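Local coordinates for Serine/threonine-protein kinase Tel1 (Chaetomium thermophilum, PDB 6SKY) that is a PI3K-related serine/threonine protein kinase that probably activates checkpoint signalling in response to DNA damage, phosphorylating [ST]-Q sites, at residues R2245-V2256 and K2270-L2279. Residues are numbered along the deposited sequence; the frame is centred on the assembly and turned at random.
Sequences RSDLLSKIGYQV and KYLEPALKEL
Across the contact in which L2249 and Y2271 interlock, the helical segments 2245-2256 and 2270-2279 run antiparallel, their axes approaching to 8.0 Å at a signed crossing angle of -160°. The phenol ring of Y2271 lies among L2249, I2252, G2253 and V2256 as a knob in a hole. CG2 of I2252 sits over one ring face, 3.9 Å from the Y2271 centroid, in a CH-pi contact, while K2270 CB lies over the opposite face. L2249 CD2 meets the ring edge, and the bare CA of G2253 lets the Y2271 CB in to 3.8 Å. A phenylalanine in place of Y2271 would lack the hydroxyl and would probably leave Q2228 NE2, on helix 2220-2232, without its weak hydrogen-bond partner. The two segments form an antiparallel helical hairpin in the alpha-solenoid FAT domain, with helix 2286-2303 packed against both. L2249 is the reciprocal knob, set among Y2271, P2274, A2275 and E2278; with CG anti to the carbonyl carbon (chi1 -81°), its branch turns so that CD1 meets P2274 CB at 3.7 Å. That same methyl lies over one face of the R2245 guanidinium. At the guanidinium edge, R2245 NH2 makes a weak, bent hydrogen bond of 3.1 Å to E2278 OE2 within a salt bridge, the two planes 76° apart; NE of R2245 pairs with D2231. S2246 CB packs on E2278 CB at 3.9 Å, while S2246 OG hydrogen-bonds to E2287 OE2.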
ATOM      1  N   ARG A2245     -20.865 -24.961  10.558  1.00 33.68           N
ATOM      2  CA  ARG A2245     -21.216 -24.545   9.213  1.00 33.68           C
ATOM      3  C   ARG A2245     -21.750 -23.126   9.165  1.00 33.68           C
ATOM      4  O   ARG A2245     -21.651 -22.482   8.120  1.00 33.68           O
ATOM      5  CB  ARG A2245     -22.241 -25.495   8.609  1.00 33.68           C
ATOM      6  CG  ARG A2245     -22.109 -25.613   7.118  1.00 33.68           C
ATOM      7  CD  ARG A2245     -23.416 -25.960   6.470  1.00 33.68           C
ATOM      8  NE  ARG A2245     -23.398 -25.625   5.055  1.00 33.68           N
ATOM      9  CZ  ARG A2245     -24.486 -25.412   4.329  1.00 33.68           C
ATOM     10  NH1 ARG A2245     -24.382 -25.106   3.048  1.00 33.68           N
ATOM     11  NH2 ARG A2245     -25.682 -25.494   4.889  1.00 33.68           N
ATOM     12  N   SER A2246     -22.288 -22.616  10.269  1.00 32.00           N
ATOM     13  CA  SER A2246     -22.828 -21.266  10.266  1.00 32.00           C
ATOM     14  C   SER A2246     -21.735 -20.218  10.339  1.00 32.00           C
ATOM     15  O   SER A2246     -21.860 -19.165   9.715  1.00 32.00           O
ATOM     16  CB  SER A2246     -23.803 -21.078  11.418  1.00 32.00           C
ATOM     17  OG  SER A2246     -23.111 -20.971  12.637  1.00 32.00           O
ATOM     18  N   ASP A2247     -20.645 -20.481  11.055  1.00 32.79           N
ATOM     19  CA  ASP A2247     -19.558 -19.515  11.044  1.00 32.79           C
ATOM     20  C   ASP A2247     -18.820 -19.531   9.716  1.00 32.79           C
ATOM     21  O   ASP A2247     -18.385 -18.480   9.244  1.00 32.79           O
ATOM     22  CB  ASP A2247     -18.603 -19.764  12.207  1.00 32.79           C
ATOM     23  CG  ASP A2247     -17.615 -20.866  11.936  1.00 32.79           C
ATOM     24  OD1 ASP A2247     -16.596 -20.612  11.264  1.00 32.79           O
ATOM     25  OD2 ASP A2247     -17.844 -21.991  12.417  1.00 32.79           O
ATOM     26  N   LEU A2248     -18.715 -20.692   9.075  1.00 26.83           N
ATOM     27  CA  LEU A2248     -18.170 -20.742   7.726  1.00 26.83           C
ATOM     28  C   LEU A2248     -19.052 -19.979   6.751  1.00 26.83           C
ATOM     29  O   LEU A2248     -18.560 -19.202   5.926  1.00 26.83           O
ATOM     30  CB  LEU A2248     -18.010 -22.192   7.285  1.00 26.83           C
ATOM     31  CG  LEU A2248     -17.606 -22.440   5.835  1.00 26.83           C
ATOM     32  CD1 LEU A2248     -16.276 -21.830   5.538  1.00 26.83           C
ATOM     33  CD2 LEU A2248     -17.576 -23.907   5.562  1.00 26.83           C
ATOM     34  N   LEU A2249     -20.366 -20.183   6.832  1.00 23.40           N
ATOM     35  CA  LEU A2249     -21.269 -19.502   5.914  1.00 23.40           C
ATOM     36  C   LEU A2249     -21.247 -18.000   6.122  1.00 23.40           C
ATOM     37  O   LEU A2249     -21.263 -17.235   5.155  1.00 23.40           O
ATOM     38  CB  LEU A2249     -22.683 -20.034   6.072  1.00 23.40           C
ATOM     39  CG  LEU A2249     -22.970 -21.343   5.359  1.00 23.40           C
ATOM     40  CD1 LEU A2249     -24.401 -21.707   5.558  1.00 23.40           C
ATOM     41  CD2 LEU A2249     -22.668 -21.211   3.902  1.00 23.40           C
ATOM     42  N   SER A2250     -21.203 -17.548   7.372  1.00 23.25           N
ATOM     43  CA  SER A2250     -21.181 -16.113   7.608  1.00 23.25           C
ATOM     44  C   SER A2250     -19.835 -15.506   7.241  1.00 23.25           C
ATOM     45  O   SER A2250     -19.777 -14.347   6.825  1.00 23.25           O
ATOM     46  CB  SER A2250     -21.539 -15.816   9.055  1.00 23.25           C
ATOM     47  OG  SER A2250     -20.530 -16.261   9.925  1.00 23.25           O
ATOM     48  N   LYS A2251     -18.751 -16.270   7.345  1.00 22.06           N
ATOM     49  CA  LYS A2251     -17.464 -15.792   6.858  1.00 22.06           C
ATOM     50  C   LYS A2251     -17.470 -15.617   5.346  1.00 22.06           C
ATOM     51  O   LYS A2251     -16.982 -14.604   4.830  1.00 22.06           O
ATOM     52  CB  LYS A2251     -16.377 -16.766   7.280  1.00 22.06           C
ATOM     53  CG  LYS A2251     -14.987 -16.245   7.192  1.00 22.06           C
ATOM     54  CD  LYS A2251     -14.044 -17.329   7.604  1.00 22.06           C
ATOM     55  CE  LYS A2251     -12.642 -16.821   7.719  1.00 22.06           C
ATOM     56  NZ  LYS A2251     -12.518 -15.857   8.833  1.00 22.06           N
ATOM     57  N   ILE A2252     -18.020 -16.591   4.619  1.00 20.26           N
ATOM     58  CA  ILE A2252     -18.150 -16.444   3.174  1.00 20.26           C
ATOM     59  C   ILE A2252     -19.014 -15.242   2.837  1.00 20.26           C
ATOM     60  O   ILE A2252     -18.702 -14.479   1.923  1.00 20.26           O
ATOM     61  CB  ILE A2252     -18.720 -17.719   2.530  1.00 20.26           C
ATOM     62  CG1 ILE A2252     -17.873 -18.935   2.849  1.00 20.26           C
ATOM     63  CG2 ILE A2252     -18.769 -17.558   1.049  1.00 20.26           C
ATOM     64  CD1 ILE A2252     -18.470 -20.189   2.347  1.00 20.26           C
ATOM     65  N   GLY A2253     -20.120 -15.063   3.554  1.00 18.44           N
ATOM     66  CA  GLY A2253     -20.995 -13.938   3.273  1.00 18.44           C
ATOM     67  C   GLY A2253     -20.325 -12.601   3.493  1.00 18.44           C
ATOM     68  O   GLY A2253     -20.470 -11.683   2.686  1.00 18.44           O
ATOM     69  N   TYR A2254     -19.570 -12.474   4.579  1.00 20.69           N
ATOM     70  CA  TYR A2254     -18.852 -11.235   4.841  1.00 20.69           C
ATOM     71  C   TYR A2254     -17.825 -10.954   3.757  1.00 20.69           C
ATOM     72  O   TYR A2254     -17.725  -9.829   3.254  1.00 20.69           O
ATOM     73  CB  TYR A2254     -18.181 -11.307   6.208  1.00 20.69           C
ATOM     74  CG  TYR A2254     -17.146 -10.246   6.406  1.00 20.69           C
ATOM     75  CD1 TYR A2254     -15.805 -10.534   6.273  1.00 20.69           C
ATOM     76  CD2 TYR A2254     -17.509  -8.953   6.706  1.00 20.69           C
ATOM     77  CE1 TYR A2254     -14.865  -9.574   6.431  1.00 20.69           C
ATOM     78  CE2 TYR A2254     -16.570  -7.983   6.868  1.00 20.69           C
ATOM     79  CZ  TYR A2254     -15.248  -8.300   6.731  1.00 20.69           C
ATOM     80  OH  TYR A2254     -14.291  -7.333   6.893  1.00 20.69           O
ATOM     81  N   GLN A2255     -17.043 -11.962   3.383  1.00 17.59           N
ATOM     82  CA  GLN A2255     -16.008 -11.725   2.387  1.00 17.59           C
ATOM     83  C   GLN A2255     -16.592 -11.455   1.010  1.00 17.59           C
ATOM     84  O   GLN A2255     -16.025 -10.672   0.249  1.00 17.59           O
ATOM     85  CB  GLN A2255     -15.051 -12.904   2.349  1.00 17.59           C
ATOM     86  CG  GLN A2255     -14.247 -13.026   3.599  1.00 17.59           C
ATOM     87  CD  GLN A2255     -13.182 -14.058   3.501  1.00 17.59           C
ATOM     88  OE1 GLN A2255     -12.418 -14.264   4.430  1.00 17.59           O
ATOM     89  NE2 GLN A2255     -13.118 -14.721   2.377  1.00 17.59           N
ATOM     90  N   VAL A2256     -17.719 -12.078   0.669  1.00 20.33           N
ATOM     91  CA  VAL A2256     -18.363 -11.799  -0.607  1.00 20.33           C
ATOM     92  C   VAL A2256     -18.969 -10.405  -0.615  1.00 20.33           C
ATOM     93  O   VAL A2256     -19.006  -9.749  -1.657  1.00 20.33           O
ATOM     94  CB  VAL A2256     -19.412 -12.883  -0.909  1.00 20.33           C
ATOM     95  CG1 VAL A2256     -20.280 -12.481  -2.050  1.00 20.33           C
ATOM     96  CG2 VAL A2256     -18.742 -14.171  -1.243  1.00 20.33           C
ATOM     97  N   LYS A2270     -28.012 -16.891  -0.159  1.00 27.79           N
ATOM     98  CA  LYS A2270     -27.086 -18.012  -0.178  1.00 27.79           C
ATOM     99  C   LYS A2270     -26.256 -18.158   1.085  1.00 27.79           C
ATOM    100  O   LYS A2270     -25.794 -19.264   1.366  1.00 27.79           O
ATOM    101  CB  LYS A2270     -26.129 -17.886  -1.360  1.00 27.79           C
ATOM    102  CG  LYS A2270     -26.795 -17.950  -2.695  1.00 27.79           C
ATOM    103  CD  LYS A2270     -25.841 -17.553  -3.789  1.00 27.79           C
ATOM    104  CE  LYS A2270     -24.674 -18.494  -3.852  1.00 27.79           C
ATOM    105  NZ  LYS A2270     -23.760 -18.142  -4.965  1.00 27.79           N
ATOM    106  N   TYR A2271     -26.042 -17.098   1.836  1.00 25.72           N
ATOM    107  CA  TYR A2271     -25.074 -17.194   2.918  1.00 25.72           C
ATOM    108  C   TYR A2271     -25.616 -16.783   4.270  1.00 25.72           C
ATOM    109  O   TYR A2271     -25.216 -17.359   5.275  1.00 25.72           O
ATOM    110  CB  TYR A2271     -23.845 -16.356   2.591  1.00 25.72           C
ATOM    111  CG  TYR A2271     -23.173 -16.781   1.324  1.00 25.72           C
ATOM    112  CD1 TYR A2271     -22.695 -18.066   1.178  1.00 25.72           C
ATOM    113  CD2 TYR A2271     -23.022 -15.906   0.271  1.00 25.72           C
ATOM    114  CE1 TYR A2271     -22.095 -18.464   0.028  1.00 25.72           C
ATOM    115  CE2 TYR A2271     -22.420 -16.297  -0.881  1.00 25.72           C
ATOM    116  CZ  TYR A2271     -21.958 -17.576  -0.996  1.00 25.72           C
ATOM    117  OH  TYR A2271     -21.350 -17.975  -2.150  1.00 25.72           O
ATOM    118  N   LEU A2272     -26.506 -15.804   4.331  1.00 27.87           N
ATOM    119  CA  LEU A2272     -26.921 -15.296   5.629  1.00 27.87           C
ATOM    120  C   LEU A2272     -28.141 -16.018   6.180  1.00 27.87           C
ATOM    121  O   LEU A2272     -28.167 -16.382   7.362  1.00 27.87           O
ATOM    122  CB  LEU A2272     -27.183 -13.797   5.535  1.00 27.87           C
ATOM    123  CG  LEU A2272     -25.961 -12.969   5.153  1.00 27.87           C
ATOM    124  CD1 LEU A2272     -26.308 -11.526   5.150  1.00 27.87           C
ATOM    125  CD2 LEU A2272     -24.821 -13.214   6.102  1.00 27.87           C
ATOM    126  N   GLU A2273     -29.142 -16.254   5.359  1.00 34.04           N
ATOM    127  CA  GLU A2273     -30.305 -16.988   5.831  1.00 34.04           C
ATOM    128  C   GLU A2273     -29.985 -18.468   6.019  1.00 34.04           C
ATOM    129  O   GLU A2273     -30.474 -19.078   6.977  1.00 34.04           O
ATOM    130  CB  GLU A2273     -31.474 -16.797   4.877  1.00 34.04           C
ATOM    131  CG  GLU A2273     -31.987 -15.385   4.857  1.00 34.04           C
ATOM    132  CD  GLU A2273     -33.028 -15.165   3.791  1.00 34.04           C
ATOM    133  OE1 GLU A2273     -33.397 -16.143   3.109  1.00 34.04           O
ATOM    134  OE2 GLU A2273     -33.477 -14.011   3.632  1.00 34.04           O
ATOM    135  N   PRO A2274     -29.185 -19.090   5.145  1.00 31.16           N
ATOM    136  CA  PRO A2274     -28.657 -20.412   5.497  1.00 31.16           C
ATOM    137  C   PRO A2274     -27.906 -20.441   6.811  1.00 31.16           C
ATOM    138  O   PRO A2274     -27.993 -21.437   7.525  1.00 31.16           O
ATOM    139  CB  PRO A2274     -27.748 -20.733   4.313  1.00 31.16           C
ATOM    140  CG  PRO A2274     -28.406 -20.100   3.204  1.00 31.16           C
ATOM    141  CD  PRO A2274     -28.967 -18.816   3.717  1.00 31.16           C
ATOM    142  N   ALA A2275     -27.180 -19.385   7.168  1.00 30.82           N
ATOM    143  CA  ALA A2275     -26.460 -19.389   8.435  1.00 30.82           C
ATOM    144  C   ALA A2275     -27.423 -19.341   9.613  1.00 30.82           C
ATOM    145  O   ALA A2275     -27.287 -20.109  10.575  1.00 30.82           O
ATOM    146  CB  ALA A2275     -25.483 -18.223   8.487  1.00 30.82           C
ATOM    147  N   LEU A2276     -28.412 -18.450   9.554  1.00 35.49           N
ATOM    148  CA  LEU A2276     -29.404 -18.424  10.624  1.00 35.49           C
ATOM    149  C   LEU A2276     -30.152 -19.741  10.721  1.00 35.49           C
ATOM    150  O   LEU A2276     -30.541 -20.152  11.816  1.00 35.49           O
ATOM    151  CB  LEU A2276     -30.392 -17.281  10.423  1.00 35.49           C
ATOM    152  CG  LEU A2276     -30.032 -15.942  11.063  1.00 35.49           C
ATOM    153  CD1 LEU A2276     -29.049 -15.189  10.217  1.00 35.49           C
ATOM    154  CD2 LEU A2276     -31.276 -15.121  11.257  1.00 35.49           C
ATOM    155  N   LYS A2277     -30.361 -20.418   9.596  1.00 39.70           N
ATOM    156  CA  LYS A2277     -31.017 -21.717   9.644  1.00 39.70           C
ATOM    157  C   LYS A2277     -30.096 -22.793  10.206  1.00 39.70           C
ATOM    158  O   LYS A2277     -30.567 -23.736  10.846  1.00 39.70           O
ATOM    159  CB  LYS A2277     -31.503 -22.089   8.249  1.00 39.70           C
ATOM    160  CG  LYS A2277     -32.327 -23.343   8.193  1.00 39.70           C
ATOM    161  CD  LYS A2277     -32.964 -23.517   6.828  1.00 39.70           C
ATOM    162  CE  LYS A2277     -33.836 -24.764   6.791  1.00 39.70           C
ATOM    163  NZ  LYS A2277     -34.424 -24.999   5.444  1.00 39.70           N
ATOM    164  N   GLU A2278     -28.789 -22.672   9.979  1.00 39.59           N
ATOM    165  CA  GLU A2278     -27.842 -23.620  10.551  1.00 39.59           C
ATOM    166  C   GLU A2278     -27.734 -23.469  12.052  1.00 39.59           C
ATOM    167  O   GLU A2278     -27.347 -24.417  12.736  1.00 39.59           O
ATOM    168  CB  GLU A2278     -26.458 -23.449   9.937  1.00 39.59           C
ATOM    169  CG  GLU A2278     -26.360 -23.865   8.500  1.00 39.59           C
ATOM    170  CD  GLU A2278     -26.757 -25.299   8.288  1.00 39.59           C
ATOM    171  OE1 GLU A2278     -26.277 -26.161   9.046  1.00 39.59           O
ATOM    172  OE2 GLU A2278     -27.557 -25.565   7.367  1.00 39.59           O
ATOM    173  N   LEU A2279     -28.028 -22.283  12.584  1.00 40.80           N
ATOM    174  CA  LEU A2279     -28.003 -22.132  14.036  1.00 40.80           C
ATOM    175  C   LEU A2279     -28.929 -23.126  14.726  1.00 40.80           C
ATOM    176  O   LEU A2279     -28.622 -23.593  15.825  1.00 40.80           O
ATOM    177  CB  LEU A2279     -28.374 -20.709  14.429  1.00 40.80           C
ATOM    178  CG  LEU A2279     -27.226 -19.719  14.361  1.00 40.80           C
ATOM    179  CD1 LEU A2279     -27.651 -18.407  14.938  1.00 40.80           C
ATOM    180  CD2 LEU A2279     -26.048 -20.265  15.106  1.00 40.80           C
TER